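Local structure of 6-phospho-alpha-glucosidase (Merdibacter massiliensis, 6VC6) at residues Asn168-Pro173 / Leu198-Trp203; Asn175-Val180 / Glu189-Val194; Leu394-Tyr399 / Tyr403-Glu408; Leu90-Glu95 / Gly119-Val124. The protein probably hydrolyses 6-phosphorylated alpha-glucosides, using NAD and a manganese ion, as a family 4 glycoside hydrolase bound here with glucose 6-phosphate. All coordinates share one frame; numbering follows the deposited sequence.

Contact 1 of 4, residues Asn168-Pro173 / Leu198-Trp203; sequences NICDQP and LNHYGW. With MN (manganese (II) ion), chain E; G6P (6-O-phosphono-alpha-D-glucopyranose), chain F; NAD (nicotinamide-adenine-dinucleotide), chain G.
Cys170 and His200 meet on a manganese ion, with Cys170 SG and His200 NE2 each 2.2 Å from it. A chi1 of 173° turns Cys170 SG away from the backbone N and brings it to the metal, next to His200. It passes the His200 ring obliquely, with SG 3.3 Å from NE2. The same SG also accepts the N-H of Gln172, at 167°, which caps the turn into helix 172-184. The metal has three further ligands: O2 and O3 of the glucose 6-phosphate and O7N of the nicotinamide. G6P O3 sits at the edge of the His200 ring, and Tyr263 stacks on that ring. This is the family 4 glycoside hydrolase site, where a metal holds the sugar hydroxyls beside NAD. It lies at the C-terminal end of strand 166-169, the last parallel strand of a Rossmann-type sheet. Next comes Asp171, whose backbone N gives NAD O7N a hydrogen bond of 3.1 Å. Its OD2 lies 2.8 Å from G6P O2, and its OD1 is held by His319. At Gln172, CB packs at the edge of the His200 ring, 4.3 Å from CD2. Its OE1 is bonded to Thr262, and NE2 stays near the anomeric O1 of G6P.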
# COMPACT_ATOMS: atom_id res chain seq x y z
N ASN A 168 -8.61 -0.46 -3.63
CA ASN A 168 -7.30 -0.17 -3.07
C ASN A 168 -7.05 -1.10 -1.88
O ASN A 168 -7.92 -1.27 -1.03
CB ASN A 168 -7.21 1.29 -2.62
CG ASN A 168 -7.50 2.26 -3.75
OD1 ASN A 168 -6.61 2.59 -4.54
ND2 ASN A 168 -8.74 2.73 -3.84
N ILE A 169 -5.86 -1.70 -1.85
CA ILE A 169 -5.51 -2.68 -0.82
C ILE A 169 -4.11 -2.39 -0.28
O ILE A 169 -3.30 -1.72 -0.92
CB ILE A 169 -5.59 -4.13 -1.34
CG1 ILE A 169 -4.55 -4.36 -2.45
CG2 ILE A 169 -6.99 -4.46 -1.84
CD1 ILE A 169 -4.83 -5.58 -3.30
N CYS A 170 -3.85 -2.92 0.91
CA CYS A 170 -2.56 -2.81 1.57
C CYS A 170 -2.24 -4.13 2.25
O CYS A 170 -3.14 -4.78 2.80
CB CYS A 170 -2.56 -1.68 2.61
SG CYS A 170 -1.07 -1.59 3.64
N ASP A 171 -0.97 -4.51 2.23
CA ASP A 171 -0.55 -5.80 2.77
C ASP A 171 -0.10 -5.72 4.22
O ASP A 171 0.30 -6.75 4.79
CB ASP A 171 0.55 -6.42 1.91
CG ASP A 171 1.81 -5.59 1.86
OD1 ASP A 171 2.79 -6.04 1.23
OD2 ASP A 171 1.83 -4.48 2.42
N GLN A 172 -0.16 -4.54 4.85
CA GLN A 172 0.28 -4.42 6.23
C GLN A 172 -0.62 -5.18 7.20
O GLN A 172 -0.09 -5.88 8.08
CB GLN A 172 0.42 -2.94 6.61
CG GLN A 172 0.53 -2.69 8.11
CD GLN A 172 1.92 -2.97 8.65
OE1 GLN A 172 2.14 -2.96 9.86
NE2 GLN A 172 2.86 -3.23 7.75
N PRO A 173 -1.96 -5.09 7.12
CA PRO A 173 -2.78 -5.89 8.05
C PRO A 173 -2.53 -7.38 7.96
O PRO A 173 -2.52 -8.06 9.00
CB PRO A 173 -4.21 -5.52 7.64
CG PRO A 173 -4.10 -4.17 7.05
CD PRO A 173 -2.79 -4.17 6.32
N LEU A 198 -7.85 3.78 9.29
CA LEU A 198 -7.45 4.18 7.95
C LEU A 198 -6.24 3.36 7.52
O LEU A 198 -5.65 2.61 8.30
CB LEU A 198 -7.13 5.67 7.90
CG LEU A 198 -8.10 6.60 8.65
CD1 LEU A 198 -7.60 8.04 8.60
CD2 LEU A 198 -9.50 6.50 8.07
N ASN A 199 -5.86 3.51 6.25
CA ASN A 199 -4.68 2.82 5.76
C ASN A 199 -3.44 3.31 6.51
O ASN A 199 -3.23 4.51 6.66
CB ASN A 199 -4.51 3.05 4.26
CG ASN A 199 -3.32 2.30 3.70
OD1 ASN A 199 -3.28 1.07 3.74
ND2 ASN A 199 -2.34 3.03 3.19
N HIS A 200 -2.63 2.35 6.98
CA HIS A 200 -1.43 2.65 7.76
C HIS A 200 -1.77 3.44 9.02
O HIS A 200 -1.03 4.32 9.45
CB HIS A 200 -0.38 3.38 6.92
CG HIS A 200 0.17 2.55 5.81
ND1 HIS A 200 0.84 3.10 4.73
CD2 HIS A 200 0.14 1.22 5.59
CE1 HIS A 200 1.21 2.13 3.91
NE2 HIS A 200 0.79 0.98 4.40
N TYR A 201 -2.91 3.10 9.63
CA TYR A 201 -3.41 3.78 10.82
C TYR A 201 -4.60 3.00 11.38
O TYR A 201 -5.75 3.42 11.21
CB TYR A 201 -3.83 5.22 10.48
CG TYR A 201 -3.60 6.23 11.59
CD1 TYR A 201 -3.41 5.82 12.91
CD2 TYR A 201 -3.57 7.59 11.31
CE1 TYR A 201 -3.20 6.75 13.92
CE2 TYR A 201 -3.36 8.52 12.32
CZ TYR A 201 -3.18 8.10 13.61
OH TYR A 201 -2.97 9.02 14.61
N GLY A 202 -4.34 1.87 12.03
CA GLY A 202 -5.43 1.02 12.47
C GLY A 202 -5.05 0.15 13.65
O GLY A 202 -3.90 0.13 14.10
N TRP A 203 -6.04 -0.58 14.15
CA TRP A 203 -5.89 -1.43 15.32
C TRP A 203 -6.72 -2.69 15.14
O TRP A 203 -7.80 -2.67 14.54
CB TRP A 203 -6.32 -0.71 16.60
CG TRP A 203 -5.46 0.46 16.97
CD1 TRP A 203 -4.38 0.46 17.79
CD2 TRP A 203 -5.62 1.81 16.52
NE1 TRP A 203 -3.85 1.73 17.89
CE2 TRP A 203 -4.60 2.58 17.12
CE3 TRP A 203 -6.54 2.45 15.67
CZ2 TRP A 203 -4.46 3.94 16.89
CZ3 TRP A 203 -6.40 3.81 15.45
CH2 TRP A 203 -5.37 4.54 16.06
MN MN E . 0.52 -0.40 2.75
C1 G6P F . 4.59 -1.61 4.27
C2 G6P F . 3.34 -1.01 3.62
C3 G6P F . 3.56 -0.45 2.22
C4 G6P F . 4.88 0.28 2.19
C5 G6P F . 5.97 -0.76 2.35
C6 G6P F . 7.32 -0.06 2.44
O1 G6P F . 4.32 -2.97 4.64
O2 G6P F . 2.30 -2.00 3.57
O3 G6P F . 2.50 0.44 1.86
O4 G6P F . 5.02 0.95 0.93
O5 G6P F . 5.83 -1.55 3.54
O6 G6P F . 8.33 -0.96 2.01
P G6P F . 9.82 -0.44 1.69
O1P G6P F . 9.71 0.06 0.27
O2P G6P F . 10.06 0.65 2.72
O3P G6P F . 10.69 -1.66 1.88
PA NAD G . 9.70 1.32 -8.02
O1A NAD G . 10.71 0.19 -7.96
O2A NAD G . 10.17 2.73 -8.29
O5B NAD G . 8.58 0.95 -9.10
C5B NAD G . 7.70 1.95 -9.61
C4B NAD G . 7.47 1.72 -11.09
O4B NAD G . 6.30 2.42 -11.52
C3B NAD G . 8.64 2.27 -11.90
O3B NAD G . 9.11 1.26 -12.80
C2B NAD G . 8.07 3.42 -12.69
O2B NAD G . 8.62 3.45 -14.01
C1B NAD G . 6.58 3.12 -12.73
N9A NAD G . 5.77 4.36 -12.84
C8A NAD G . 5.96 5.52 -12.18
N7A NAD G . 5.03 6.44 -12.54
C5A NAD G . 4.22 5.86 -13.44
C6A NAD G . 3.03 6.27 -14.23
N6A NAD G . 2.50 7.51 -14.12
N1A NAD G . 2.48 5.35 -15.07
C2A NAD G . 3.00 4.11 -15.19
N3A NAD G . 4.07 3.68 -14.51
C4A NAD G . 4.71 4.49 -13.64
O3 NAD G . 8.84 1.33 -6.66
PN NAD G . 8.67 0.03 -5.73
O1N NAD G . 9.55 0.19 -4.51
O2N NAD G . 8.75 -1.22 -6.58
O5D NAD G . 7.14 0.23 -5.26
C5D NAD G . 6.07 -0.12 -6.14
C4D NAD G . 4.79 0.47 -5.59
O4D NAD G . 4.11 -0.50 -4.79
C3D NAD G . 5.09 1.66 -4.69
O3D NAD G . 4.21 2.74 -5.04
C2D NAD G . 4.74 1.19 -3.30
O2D NAD G . 4.23 2.26 -2.51
C1D NAD G . 3.68 0.14 -3.58
N1N NAD G . 3.51 -0.80 -2.48
C2N NAD G . 2.35 -0.76 -1.83
C3N NAD G . 2.09 -1.61 -0.77
C7N NAD G . 0.77 -1.53 -0.08
O7N NAD G . 0.61 -2.09 0.99
N7N NAD G . -0.21 -0.82 -0.65
C4N NAD G . 3.06 -2.53 -0.39
C5N NAD G . 4.27 -2.55 -1.08
C6N NAD G . 4.47 -1.67 -2.14

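Contact 2 of 4, residues Asn175-Val180 / Glu189-Val194; sequences NIMRSV and EDLDPV
The peptide carbonyl of Met177 is the flat group that meets the strand, with Leu191 CD1 3.4 Å from Met177 O. A second flat group, the carbonyl of Asn175, lies inside the helix. Asn175 O is reached from opposite faces, by Ser179 N at 2.9 Å and by Ser179 OG at 3.0 Å. Two bonds therefore grip this oxygen.

The puckered ring of Pro193 receives the selenium of Met177, a selenomethionine. Met177 SE lies 3.9 Å from Pro193 CB and a little farther from CG, and the two side chains run at a slant to each other. The Met177 chain is bent at chi2 (-63°) and again at chi3. This lays Met177 SE alongside the strand, 4.2 Å from Leu191 CB as well. Val180 lies one helical turn farther on, and its CG1 touches Leu191 CD1 at 4.0 Å. Leu191 CD1 thus touches both the Met177 carbonyl oxygen and the Val180 methyl.

The helix is 172-184, and the strand is 191-196, an outer strand of a three-stranded antiparallel sheet. The axes of the two short segments approach to 10.1 Å, and their directions differ by 131°. Phe204 of the neighbouring strand packs on both Met177 and Pro193. Leu259, from the third strand, touches Met177 and Val180.

No hydrogen bond joins the two segments. Across them the contact is apolar, and so rests on packing and burial, not on directed bonds.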
# COMPACT_ATOMS: atom_id res chain seq x y z
N ASN A 175 0.33 -8.80 6.94
CA ASN A 175 1.68 -9.05 7.44
C ASN A 175 1.72 -9.09 8.96
O ASN A 175 2.54 -9.81 9.54
CB ASN A 175 2.64 -7.98 6.91
CG ASN A 175 3.08 -8.26 5.48
OD1 ASN A 175 3.06 -9.40 5.02
ND2 ASN A 175 3.48 -7.21 4.78
N ILE A 176 0.84 -8.33 9.62
CA ILE A 176 0.75 -8.41 11.07
C ILE A 176 0.16 -9.75 11.50
O ILE A 176 0.61 -10.36 12.47
CB ILE A 176 -0.07 -7.22 11.61
CG1 ILE A 176 0.75 -5.94 11.53
CG2 ILE A 176 -0.52 -7.48 13.04
CD1 ILE A 176 -0.08 -4.69 11.58
N MSE A 177 -0.85 -10.23 10.77
CA MSE A 177 -1.43 -11.54 11.03
C MSE A 177 -0.39 -12.63 10.81
O MSE A 177 -0.34 -13.61 11.55
CB MSE A 177 -2.66 -11.77 10.14
CG MSE A 177 -3.87 -10.93 10.51
SE MSE A 177 -4.56 -11.30 12.30
CE MSE A 177 -3.72 -9.84 13.27
N ARG A 178 0.43 -12.45 9.77
CA ARG A 178 1.53 -13.38 9.53
C ARG A 178 2.53 -13.35 10.68
O ARG A 178 3.04 -14.40 11.09
CB ARG A 178 2.21 -13.05 8.21
CG ARG A 178 1.40 -13.40 6.97
CD ARG A 178 2.09 -12.93 5.71
NE ARG A 178 1.44 -13.44 4.50
CZ ARG A 178 1.76 -14.59 3.91
NH1 ARG A 178 2.72 -15.35 4.40
NH2 ARG A 178 1.11 -14.97 2.82
N SER A 179 2.83 -12.16 11.19
CA SER A 179 3.73 -12.05 12.34
C SER A 179 3.12 -12.69 13.58
O SER A 179 3.83 -13.31 14.38
CB SER A 179 4.08 -10.59 12.60
OG SER A 179 4.81 -10.03 11.52
N VAL A 180 1.81 -12.54 13.76
CA VAL A 180 1.13 -13.17 14.89
C VAL A 180 1.18 -14.68 14.76
O VAL A 180 1.34 -15.40 15.76
CB VAL A 180 -0.32 -12.65 14.99
CG1 VAL A 180 -1.16 -13.56 15.86
CG2 VAL A 180 -0.33 -11.22 15.53
N GLU A 189 -3.55 -18.38 8.05
CA GLU A 189 -4.88 -18.51 7.46
C GLU A 189 -5.94 -18.96 8.46
O GLU A 189 -7.12 -19.00 8.11
CB GLU A 189 -4.84 -19.50 6.29
CG GLU A 189 -4.25 -18.92 5.01
CD GLU A 189 -2.95 -19.60 4.61
OE1 GLU A 189 -2.90 -20.19 3.51
OE2 GLU A 189 -1.98 -19.54 5.40
N ASP A 190 -5.55 -19.28 9.70
CA ASP A 190 -6.49 -19.70 10.73
C ASP A 190 -6.76 -18.61 11.76
O ASP A 190 -7.18 -18.91 12.88
CB ASP A 190 -5.97 -20.96 11.43
CG ASP A 190 -5.92 -22.16 10.50
OD1 ASP A 190 -4.97 -22.96 10.61
OD2 ASP A 190 -6.84 -22.31 9.67
N LEU A 191 -6.53 -17.35 11.39
CA LEU A 191 -6.78 -16.21 12.27
C LEU A 191 -7.88 -15.35 11.67
O LEU A 191 -7.83 -15.00 10.49
CB LEU A 191 -5.51 -15.38 12.47
CG LEU A 191 -4.26 -16.12 12.96
CD1 LEU A 191 -3.02 -15.27 12.77
CD2 LEU A 191 -4.42 -16.53 14.41
N ASP A 192 -8.88 -15.02 12.49
CA ASP A 192 -10.00 -14.18 12.06
C ASP A 192 -9.94 -12.85 12.79
O ASP A 192 -10.34 -12.77 13.97
CB ASP A 192 -11.34 -14.88 12.33
CG ASP A 192 -11.53 -16.11 11.47
OD1 ASP A 192 -12.02 -17.13 11.99
OD2 ASP A 192 -11.19 -16.06 10.26
N PRO A 193 -9.46 -11.79 12.16
CA PRO A 193 -9.31 -10.51 12.85
C PRO A 193 -10.55 -9.63 12.77
O PRO A 193 -11.39 -9.76 11.87
CB PRO A 193 -8.14 -9.85 12.10
CG PRO A 193 -8.30 -10.36 10.70
CD PRO A 193 -8.88 -11.75 10.81
N VAL A 194 -10.66 -8.74 13.74
CA VAL A 194 -11.60 -7.62 13.71
C VAL A 194 -10.76 -6.35 13.73
O VAL A 194 -10.00 -6.11 14.68
CB VAL A 194 -12.58 -7.65 14.90
CG1 VAL A 194 -13.56 -6.49 14.81
CG2 VAL A 194 -13.33 -8.98 14.92

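Contact 3 of 4, residues Leu394-Tyr399 / Tyr403-Glu408; sequences LVDAYY and YQKALE
Lys405 reaches Asp396 through two bends in its chain. Its CG is anti to the carbonyl carbon (chi1 -79°). The chain then folds at chi2 and turns once more at chi4. This carries CG and CD past Asp396 CB and delivers NZ to the carboxylate. Lys405 NZ lies 3.0 Å from Asp396 OD2 in a salt bridge. The nitrogen comes from above the carboxylate plane, 46° out of it. The other oxygen, OD1, makes a salt bridge to Arg158 of helix 149-159. The carboxylate therefore has a cationic partner at each oxygen, which would be expected to stabilise its negative charge.

Beside this polar pair the helices touch through small groups. Ala397 CB packs on Lys405 CB at 3.7 Å and on Ala406 CB at 3.9 Å. It also comes within 3.5 Å of the backbone N of Ala406. Small groups at this point are consistent with the close approach of the segment axes, 7.5 Å. Leu440, near the C-terminus, packs on both alanines.

Within the second helix, Gln404 NE2 gives a hydrogen bond of 3.0 Å to Glu408 OE2, one turn on.

The segment axes are nearly antiparallel, at 168°. Helices 378-400 and 403-412 are joined by a very short turn. Ser402 OG in that turn takes a hydrogen bond from Lys405 N. The motif is an alpha-alpha hairpin, closed by small alanine contacts and a salt bridge on one side, built in the C-terminal region of the enzyme.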
# COMPACT_ATOMS: atom_id res chain seq x y z
N LEU A 394 -5.87 17.64 1.66
CA LEU A 394 -4.79 17.55 0.68
C LEU A 394 -5.34 17.39 -0.74
O LEU A 394 -4.95 18.12 -1.65
CB LEU A 394 -3.85 16.40 1.03
CG LEU A 394 -2.64 16.27 0.11
CD1 LEU A 394 -1.67 17.43 0.33
CD2 LEU A 394 -1.94 14.94 0.31
N VAL A 395 -6.25 16.43 -0.93
CA VAL A 395 -6.85 16.26 -2.25
C VAL A 395 -7.80 17.41 -2.57
O VAL A 395 -8.15 17.61 -3.74
CB VAL A 395 -7.56 14.90 -2.36
CG1 VAL A 395 -6.69 13.79 -1.79
CG2 VAL A 395 -8.90 14.94 -1.66
N ASP A 396 -8.23 18.16 -1.56
CA ASP A 396 -8.89 19.44 -1.82
C ASP A 396 -7.96 20.39 -2.56
O ASP A 396 -8.37 21.06 -3.51
CB ASP A 396 -9.36 20.07 -0.51
CG ASP A 396 -10.77 19.65 -0.13
OD1 ASP A 396 -11.37 18.85 -0.86
OD2 ASP A 396 -11.26 20.13 0.91
N ALA A 397 -6.70 20.45 -2.13
CA ALA A 397 -5.72 21.30 -2.80
C ALA A 397 -5.45 20.81 -4.22
O ALA A 397 -5.17 21.63 -5.11
CB ALA A 397 -4.42 21.33 -2.01
N TYR A 398 -5.53 19.50 -4.45
CA TYR A 398 -5.34 18.98 -5.80
C TYR A 398 -6.46 19.43 -6.73
O TYR A 398 -6.21 19.86 -7.86
CB TYR A 398 -5.25 17.45 -5.77
CG TYR A 398 -5.49 16.80 -7.11
CD1 TYR A 398 -4.49 16.77 -8.07
CD2 TYR A 398 -6.71 16.23 -7.42
CE1 TYR A 398 -4.70 16.18 -9.30
CE2 TYR A 398 -6.93 15.64 -8.65
CZ TYR A 398 -5.92 15.62 -9.59
OH TYR A 398 -6.13 15.03 -10.82
N TYR A 399 -7.71 19.34 -6.26
CA TYR A 399 -8.85 19.67 -7.11
C TYR A 399 -9.04 21.18 -7.26
O TYR A 399 -9.48 21.63 -8.32
CB TYR A 399 -10.12 19.05 -6.54
CG TYR A 399 -10.33 17.61 -6.95
CD1 TYR A 399 -10.76 17.29 -8.24
CD2 TYR A 399 -10.11 16.57 -6.06
CE1 TYR A 399 -10.95 15.98 -8.62
CE2 TYR A 399 -10.30 15.26 -6.44
CZ TYR A 399 -10.72 14.97 -7.72
OH TYR A 399 -10.91 13.66 -8.09
N TYR A 403 -3.14 26.56 -2.72
CA TYR A 403 -2.05 26.54 -1.75
C TYR A 403 -2.58 26.54 -0.33
O TYR A 403 -2.02 25.90 0.56
CB TYR A 403 -1.12 27.73 -1.99
CG TYR A 403 0.05 27.85 -1.03
CD1 TYR A 403 -0.10 28.46 0.21
CD2 TYR A 403 1.31 27.37 -1.38
CE1 TYR A 403 0.97 28.57 1.08
CE2 TYR A 403 2.38 27.48 -0.51
CZ TYR A 403 2.20 28.08 0.72
OH TYR A 403 3.27 28.19 1.59
N GLN A 404 -3.68 27.27 -0.10
CA GLN A 404 -4.23 27.39 1.25
C GLN A 404 -4.72 26.04 1.77
O GLN A 404 -4.56 25.73 2.96
CB GLN A 404 -5.36 28.41 1.26
CG GLN A 404 -6.01 28.62 2.62
CD GLN A 404 -5.04 29.18 3.64
OE1 GLN A 404 -4.19 30.02 3.32
NE2 GLN A 404 -5.16 28.71 4.88
N LYS A 405 -5.32 25.23 0.90
CA LYS A 405 -5.76 23.90 1.31
C LYS A 405 -4.58 23.01 1.67
O LYS A 405 -4.65 22.24 2.63
CB LYS A 405 -6.61 23.26 0.22
CG LYS A 405 -8.05 23.76 0.17
CD LYS A 405 -8.75 23.55 1.50
CE LYS A 405 -10.15 24.12 1.48
NZ LYS A 405 -11.16 23.11 1.08
N ALA A 406 -3.49 23.11 0.91
CA ALA A 406 -2.30 22.32 1.21
C ALA A 406 -1.68 22.75 2.53
O ALA A 406 -1.20 21.91 3.30
CB ALA A 406 -1.29 22.43 0.07
N LEU A 407 -1.67 24.05 2.81
CA LEU A 407 -1.12 24.54 4.07
C LEU A 407 -1.92 24.04 5.26
O LEU A 407 -1.35 23.65 6.29
CB LEU A 407 -1.06 26.07 4.07
CG LEU A 407 -0.60 26.73 5.36
CD1 LEU A 407 0.85 26.38 5.65
CD2 LEU A 407 -0.78 28.24 5.29
N GLU A 408 -3.25 24.03 5.14
CA GLU A 408 -4.09 23.54 6.23
C GLU A 408 -3.93 22.03 6.41
O GLU A 408 -3.96 21.53 7.54
CB GLU A 408 -5.55 23.90 5.98
CG GLU A 408 -5.82 25.40 6.01
CD GLU A 408 -7.19 25.76 5.47
OE1 GLU A 408 -7.95 24.84 5.09
OE2 GLU A 408 -7.50 26.97 5.41

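Contact 4 of 4, residues Leu90-Glu95 / Gly119-Val124; sequences LPMRRE and GLRSCV. With G6P (6-O-phosphono-alpha-D-glucopyranose), chain F.
Met92, a selenomethionine, lies over one face of the Arg121 guanidinium. Its CB is over the centre of the group, 3.6 Å from Arg121 CZ. The chain of Met92 bends at chi2 and chi3, which curls the terminal methyl back. Met92 CE then comes to 3.8 Å from Arg121 NH1. This is van der Waals packing of aliphatic carbon on a flat cation. The two side chains cross at an angle. Arg121 reaches over from helix 113-136 with a bend at chi3 (-57°). Between the two segments, the nearest CA atoms, of Met92 and Arg121, are 9.5 Å apart.

Hydrogen bonds and a salt bridge fix the orientation of the guanidinium plane, with Met92 CB against one face. Arg121 NH2 makes a salt bridge to Asp96. NE bonds to the carbonyl O of Ala87, and NH1 to Asn433. Each nitrogen thus has a partner, so the rotation of the group is well fixed.

In this contact the ligand is bound by Arg93, the next residue after Met92. Its chain runs extended from CG to NE and leads away from Arg121. Arg93 NH1 gives G6P O1P a hydrogen bond of 2.9 Å, and Arg93 NH2 gives G6P O2P one of 2.8 Å. Both are close to straight, at 167°. The phosphorus lies in the plane of the guanidinium, at its edge. This is a two-pronged end-on grip. Arg93 NE is held in turn by a salt bridge to Glu97. Arg283 and Arg291 also bond the ligand. Helix 89-102 thus supplies part of the 6-phosphate end of the sugar pocket of this phospho-glucosidase.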
# COMPACT_ATOMS: atom_id res chain seq x y z
N LEU A 90 11.67 6.11 -6.88
CA LEU A 90 12.48 6.19 -5.67
C LEU A 90 13.32 7.46 -5.55
O LEU A 90 13.54 7.90 -4.41
CB LEU A 90 13.37 4.94 -5.57
CG LEU A 90 12.62 3.63 -5.29
CD1 LEU A 90 13.56 2.44 -5.40
CD2 LEU A 90 11.96 3.68 -3.92
N PRO A 91 13.82 8.08 -6.63
CA PRO A 91 14.50 9.37 -6.46
C PRO A 91 13.64 10.43 -5.77
O PRO A 91 14.17 11.24 -5.00
CB PRO A 91 14.85 9.77 -7.90
CG PRO A 91 15.05 8.48 -8.59
CD PRO A 91 14.06 7.53 -7.98
N MSE A 92 12.34 10.44 -6.02
CA MSE A 92 11.46 11.43 -5.40
C MSE A 92 11.08 11.00 -3.98
O MSE A 92 10.81 11.85 -3.13
CB MSE A 92 10.21 11.66 -6.24
CG MSE A 92 10.45 12.50 -7.49
SE MSE A 92 11.41 14.16 -7.14
CE MSE A 92 10.21 14.94 -5.81
N ARG A 93 11.06 9.69 -3.73
CA ARG A 93 10.91 9.21 -2.36
C ARG A 93 12.08 9.66 -1.50
O ARG A 93 11.92 9.97 -0.32
CB ARG A 93 10.77 7.69 -2.34
CG ARG A 93 10.62 7.10 -0.94
CD ARG A 93 10.60 5.58 -0.96
NE ARG A 93 10.38 5.02 0.37
CZ ARG A 93 10.27 3.72 0.62
NH1 ARG A 93 10.36 2.84 -0.36
NH2 ARG A 93 10.07 3.30 1.87
N ARG A 94 13.28 9.69 -2.09
CA ARG A 94 14.45 10.19 -1.39
C ARG A 94 14.27 11.66 -1.00
O ARG A 94 14.57 12.06 0.12
CB ARG A 94 15.69 10.02 -2.28
CG ARG A 94 17.02 10.14 -1.55
CD ARG A 94 18.17 9.87 -2.50
NE ARG A 94 19.45 9.76 -1.81
CZ ARG A 94 20.24 10.80 -1.53
NH1 ARG A 94 19.88 12.02 -1.90
NH2 ARG A 94 21.38 10.61 -0.90
N GLU A 95 13.76 12.47 -1.94
CA GLU A 95 13.52 13.88 -1.64
C GLU A 95 12.44 14.05 -0.58
O GLU A 95 12.53 14.95 0.26
CB GLU A 95 13.14 14.63 -2.92
CG GLU A 95 14.21 14.62 -4.00
CD GLU A 95 15.33 15.60 -3.71
OE1 GLU A 95 15.12 16.54 -2.92
OE2 GLU A 95 16.43 15.43 -4.28
N GLY A 119 1.66 11.77 -2.04
CA GLY A 119 0.24 11.71 -2.35
C GLY A 119 -0.16 12.64 -3.48
O GLY A 119 -0.97 12.27 -4.34
N LEU A 120 0.39 13.85 -3.49
CA LEU A 120 0.06 14.80 -4.55
C LEU A 120 0.57 14.32 -5.90
O LEU A 120 -0.10 14.51 -6.92
CB LEU A 120 0.62 16.18 -4.21
CG LEU A 120 -0.18 16.99 -3.19
CD1 LEU A 120 0.39 18.40 -3.05
CD2 LEU A 120 -1.65 17.03 -3.57
N ARG A 121 1.75 13.70 -5.92
CA ARG A 121 2.25 13.11 -7.17
C ARG A 121 1.37 11.95 -7.62
O ARG A 121 1.10 11.80 -8.81
CB ARG A 121 3.70 12.64 -6.99
CG ARG A 121 4.71 13.76 -6.84
CD ARG A 121 6.13 13.25 -7.07
NE ARG A 121 6.47 12.16 -6.16
CZ ARG A 121 6.88 12.32 -4.91
NH1 ARG A 121 6.98 13.54 -4.39
NH2 ARG A 121 7.17 11.26 -4.16
N SER A 122 0.91 11.13 -6.67
CA SER A 122 0.10 9.97 -7.03
C SER A 122 -1.28 10.39 -7.51
O SER A 122 -1.84 9.78 -8.42
CB SER A 122 -0.00 9.02 -5.84
OG SER A 122 1.25 8.43 -5.55
N CYS A 123 -1.85 11.44 -6.91
CA CYS A 123 -3.16 11.93 -7.35
C CYS A 123 -3.14 12.29 -8.83
O CYS A 123 -4.07 11.94 -9.57
CB CYS A 123 -3.59 13.14 -6.52
SG CYS A 123 -4.12 12.76 -4.84
N VAL A 124 -2.09 12.97 -9.28
CA VAL A 124 -2.00 13.39 -10.67
C VAL A 124 -1.86 12.17 -11.58
O VAL A 124 -2.57 12.04 -12.59
CB VAL A 124 -0.83 14.37 -10.86
CG1 VAL A 124 -0.59 14.64 -12.34
CG2 VAL A 124 -1.11 15.67 -10.11
C1 G6P F . 4.59 -1.61 4.27
C2 G6P F . 3.34 -1.01 3.62
C3 G6P F . 3.56 -0.45 2.22
C4 G6P F . 4.88 0.28 2.19
C5 G6P F . 5.97 -0.76 2.35
C6 G6P F . 7.32 -0.06 2.44
O1 G6P F . 4.32 -2.97 4.64
O2 G6P F . 2.30 -2.00 3.57
O3 G6P F . 2.50 0.44 1.86
O4 G6P F . 5.02 0.95 0.93
O5 G6P F . 5.83 -1.55 3.54
O6 G6P F . 8.33 -0.96 2.01
P G6P F . 9.82 -0.44 1.69
O1P G6P F . 9.71 0.06 0.27
O2P G6P F . 10.06 0.65 2.72
O3P G6P F . 10.69 -1.66 1.88

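How the contacts relate
Along the chain the order is contact 4, then contact 1 with contact 2 nested inside its loop, then contact 3. Contacts 1 and 2 have centres about 13 Å apart. They share helix 172-184 and both reach the antiparallel sheet containing strands 191-196 and 201-209. Contacts 1 and 4, with centres about 19 Å apart, do not touch, but both bind the same glucose 6-phosphate, one at its ring hydroxyls and the other at its phosphate. Contacts 3 and 4 pack directly, with Leu394 on Leu120 and Tyr398 on Val124. This sets helix 378-400 against helix 113-136. Contacts 2 and 3 lie on opposite sides of the chain centre, their centres about 37 Å apart, with the manganese site nearer the middle.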